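Local structure of carbohydrate binding module E1 (Uncultured bacterium, 5KLF) at residues N14-K19 against C30-K35. The protein probably binds beta-glucans such as cellulose, as a small non-catalytic carbohydrate-binding module. Sequence-based numbering, arbitrary orientation.
Sequences NKTAAK and CIKYNK
Tyr33 lies between segments 14-19 and 30-35 where they diverge, its ring edge turned to the backbone of Ala17 and Lys19. Its CG is anti to the backbone N (chi1 -178°), which carries CD1 to 3.4 Å from Ala17 O, a carbonyl oxygen lying in the ring plane, as does Lys19 N beside CE1. At the far end the aliphatic root of Lys19 crosses the phenol, Lys19 CB standing 3.3 Å from Tyr33 OH; that hydroxyl is hydrogen-bonded to Asn96, while Lys19 NZ pairs with Asp95. Ala17 points its methyl toward the strand and is buried there: CB meets Ile31 CG2 at 3.7 Å and Tyr33 CD1 at 3.9 Å, and Phe23 and Phe94 also touch it. Lys32 contributes chiefly backbone, its N giving a bond to Lys15 O (2.9 Å) and its O receiving one from Ala17 N (2.8 Å, 166° at the hydrogen). One residue thus grips both flanks of Thr16, the pattern of parallel pairing. Beyond Ala17 direct pairing gives way to a water, which donates to Ala17 O and accepts from Asn34 N. At the other end Asn14 N binds Cys30 O, and Asn14 OD1 takes Cys30 N at 2.9 Å, the donor 36° out of the amide plane; the side chain appears to stand in for a backbone carbonyl. Cys30 is also disulfide-bonded to Cys8. On its other edge, strand 30-35 pairs antiparallel with 77-86, so the short strand 15-16 forms the parallel edge of a mixed sheet in a two-sheet fold, consistent with the beta-sandwich common among carbohydrate-binding modules.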
ATOM      1  N   ASN A  14      -7.905  -8.514   2.052  1.00 10.36           N
ATOM      2  CA  ASN A  14      -9.206  -8.426   1.409  1.00 10.44           C
ATOM      3  C   ASN A  14      -9.119  -7.925  -0.015  1.00 12.72           C
ATOM      4  O   ASN A  14     -10.147  -7.907  -0.723  1.00 11.61           O
ATOM      5  CB  ASN A  14     -10.186  -7.545   2.240  1.00 10.30           C
ATOM      6  CG  ASN A  14      -9.804  -6.068   2.279  1.00 10.82           C
ATOM      7  OD1 ASN A  14      -8.625  -5.710   2.206  1.00 13.81           O
ATOM      8  ND2 ASN A  14     -10.823  -5.193   2.437  1.00 10.26           N
ATOM      9  N   LYS A  15      -7.933  -7.491  -0.449  1.00 10.75           N
ATOM     10  CA  LYS A  15      -7.724  -7.026  -1.811  1.00 10.72           C
ATOM     11  C   LYS A  15      -6.333  -7.444  -2.252  1.00 16.22           C
ATOM     12  O   LYS A  15      -5.427  -7.606  -1.424  1.00 13.78           O
ATOM     13  CB  LYS A  15      -7.845  -5.500  -1.913  1.00 10.52           C
ATOM     14  CG  LYS A  15      -9.266  -4.991  -1.610  1.00 11.28           C
ATOM     15  CD  LYS A  15      -9.358  -3.446  -1.697  1.00 12.41           C
ATOM     16  CE  LYS A  15     -10.801  -3.044  -1.381  1.00 13.94           C
ATOM     17  NZ  LYS A  15     -10.975  -1.558  -1.251  1.00 11.38           N
ATOM     18  N   THR A  16      -6.154  -7.595  -3.556  1.00 12.63           N
ATOM     19  CA  THR A  16      -4.836  -7.910  -4.111  1.00 11.75           C
ATOM     20  C   THR A  16      -4.498  -6.838  -5.139  1.00 17.34           C
ATOM     21  O   THR A  16      -5.280  -6.604  -6.061  1.00 16.67           O
ATOM     22  CB  THR A  16      -4.789  -9.305  -4.757  1.00 15.09           C
ATOM     23  OG1 THR A  16      -5.131 -10.333  -3.796  1.00 14.72           O
ATOM     24  CG2 THR A  16      -3.357  -9.611  -5.280  1.00 15.21           C
ATOM     25  N   ALA A  17      -3.351  -6.181  -4.977  1.00 12.96           N
ATOM     26  CA  ALA A  17      -2.928  -5.142  -5.915  1.00 16.01           C
ATOM     27  C   ALA A  17      -2.098  -5.744  -7.046  1.00 16.68           C
ATOM     28  O   ALA A  17      -1.263  -6.621  -6.825  1.00 15.65           O
ATOM     29  CB  ALA A  17      -2.119  -4.044  -5.196  1.00 13.85           C
ATOM     30  N   ALA A  18      -2.321  -5.260  -8.260  1.00 16.08           N
ATOM     31  CA  ALA A  18      -1.500  -5.650  -9.400  1.00 17.06           C
ATOM     32  C   ALA A  18      -0.539  -4.515  -9.682  1.00 16.82           C
ATOM     33  O   ALA A  18      -0.910  -3.344  -9.533  1.00 19.15           O
ATOM     34  CB  ALA A  18      -2.352  -5.926 -10.635  1.00 17.09           C
ATOM     35  N   LYS A  19       0.687  -4.864 -10.113  1.00 17.83           N
ATOM     36  CA  LYS A  19       1.723  -3.860 -10.325  1.00 15.95           C
ATOM     37  C   LYS A  19       1.248  -2.784 -11.289  1.00 18.29           C
ATOM     38  O   LYS A  19       0.882  -3.070 -12.438  1.00 17.65           O
ATOM     39  CB  LYS A  19       2.998  -4.533 -10.853  1.00 16.61           C
ATOM     40  CG  LYS A  19       4.104  -3.571 -11.185  1.00 17.98           C
ATOM     41  CD  LYS A  19       5.281  -4.389 -11.839  1.00 20.32           C
ATOM     42  CE  LYS A  19       6.569  -3.593 -11.942  1.00 23.17           C
ATOM     43  NZ  LYS A  19       6.423  -2.381 -12.825  1.00 22.20           N
ATOM     44  N   CYS A  30      -6.586  -4.390   3.817  1.00  9.57           N
ATOM     45  CA  CYS A  30      -5.344  -5.143   4.002  1.00  9.15           C
ATOM     46  C   CYS A  30      -5.015  -5.695   2.634  1.00 14.70           C
ATOM     47  O   CYS A  30      -5.715  -6.589   2.162  1.00 12.22           O
ATOM     48  CB  CYS A  30      -5.546  -6.278   4.994  1.00  9.09           C
ATOM     49  SG  CYS A  30      -4.127  -7.423   5.113  1.00 11.27           S
ATOM     50  N   ILE A  31      -3.964  -5.178   1.993  1.00 10.87           N
ATOM     51  CA  ILE A  31      -3.742  -5.399   0.565  1.00 14.38           C
ATOM     52  C   ILE A  31      -2.534  -6.313   0.369  1.00 16.60           C
ATOM     53  O   ILE A  31      -1.472  -6.091   0.972  1.00 14.23           O
ATOM     54  CB  ILE A  31      -3.573  -4.044  -0.135  1.00 16.76           C
ATOM     55  CG1 ILE A  31      -4.878  -3.235   0.037  1.00 14.43           C
ATOM     56  CG2 ILE A  31      -3.209  -4.223  -1.636  1.00 16.78           C
ATOM     57  CD1 ILE A  31      -4.570  -1.832   0.315  1.00 21.91           C
ATOM     58  N   LYS A  32      -2.716  -7.382  -0.420  1.00 11.46           N
ATOM     59  CA  LYS A  32      -1.595  -8.231  -0.816  1.00 12.35           C
ATOM     60  C   LYS A  32      -0.920  -7.622  -2.045  1.00 15.20           C
ATOM     61  O   LYS A  32      -1.601  -7.196  -2.984  1.00 13.27           O
ATOM     62  CB  LYS A  32      -2.072  -9.641  -1.141  1.00 12.83           C
ATOM     63  CG  LYS A  32      -0.968 -10.544  -1.642  1.00 14.00           C
ATOM     64  CD  LYS A  32      -1.482 -11.970  -1.807  1.00 19.52           C
ATOM     65  CE  LYS A  32      -0.377 -12.877  -2.433  1.00 21.78           C
ATOM     66  NZ  LYS A  32      -0.940 -14.245  -2.606  1.00 24.39           N
ATOM     67  N   TYR A  33       0.411  -7.583  -2.044  1.00 15.82           N
ATOM     68  CA  TYR A  33       1.154  -7.101  -3.209  1.00 14.68           C
ATOM     69  C   TYR A  33       2.452  -7.877  -3.318  1.00 18.30           C
ATOM     70  O   TYR A  33       3.220  -7.930  -2.356  1.00 18.62           O
ATOM     71  CB  TYR A  33       1.485  -5.605  -3.104  1.00 13.82           C
ATOM     72  CG  TYR A  33       2.218  -5.115  -4.336  1.00 14.53           C
ATOM     73  CD1 TYR A  33       1.595  -5.165  -5.584  1.00 17.14           C
ATOM     74  CD2 TYR A  33       3.527  -4.650  -4.269  1.00 18.75           C
ATOM     75  CE1 TYR A  33       2.253  -4.726  -6.741  1.00 17.81           C
ATOM     76  CE2 TYR A  33       4.207  -4.192  -5.437  1.00 17.18           C
ATOM     77  CZ  TYR A  33       3.550  -4.241  -6.659  1.00 19.11           C
ATOM     78  OH  TYR A  33       4.166  -3.817  -7.824  1.00 17.53           O
ATOM     79  N   ASN A  34       2.702  -8.480  -4.478  1.00 17.51           N
ATOM     80  CA  ASN A  34       3.951  -9.198  -4.663  1.00 18.14           C
ATOM     81  C   ASN A  34       4.930  -8.244  -5.325  1.00 22.06           C
ATOM     82  O   ASN A  34       4.665  -7.749  -6.430  1.00 18.55           O
ATOM     83  CB  ASN A  34       3.753 -10.453  -5.508  1.00 18.48           C
ATOM     84  CG  ASN A  34       5.022 -11.220  -5.677  1.00 25.25           C
ATOM     85  OD1 ASN A  34       5.840 -10.908  -6.555  1.00 26.43           O
ATOM     86  ND2 ASN A  34       5.200 -12.255  -4.851  1.00 27.34           N
ATOM     87  N   LYS A  35       6.033  -7.942  -4.630  1.00 19.84           N
ATOM     88  CA  LYS A  35       7.121  -7.136  -5.190  1.00 20.78           C
ATOM     89  C   LYS A  35       8.230  -8.065  -5.655  1.00 23.75           C
ATOM     90  O   LYS A  35       8.933  -8.666  -4.835  1.00 23.13           O
ATOM     91  CB  LYS A  35       7.678  -6.146  -4.171  1.00 21.49           C
ATOM     92  CG  LYS A  35       9.007  -5.507  -4.650  1.00 22.66           C
ATOM     93  CD  LYS A  35       9.180  -4.181  -3.976  1.00 18.88           C
ATOM     94  CE  LYS A  35       9.850  -4.306  -2.623  1.00 19.28           C
ATOM     95  NZ  LYS A  35      11.176  -4.964  -2.650  1.00 23.03           N
TER
HETATM   96  O   HOH W   1       0.651  -8.437  -6.441  1.00 21.50           O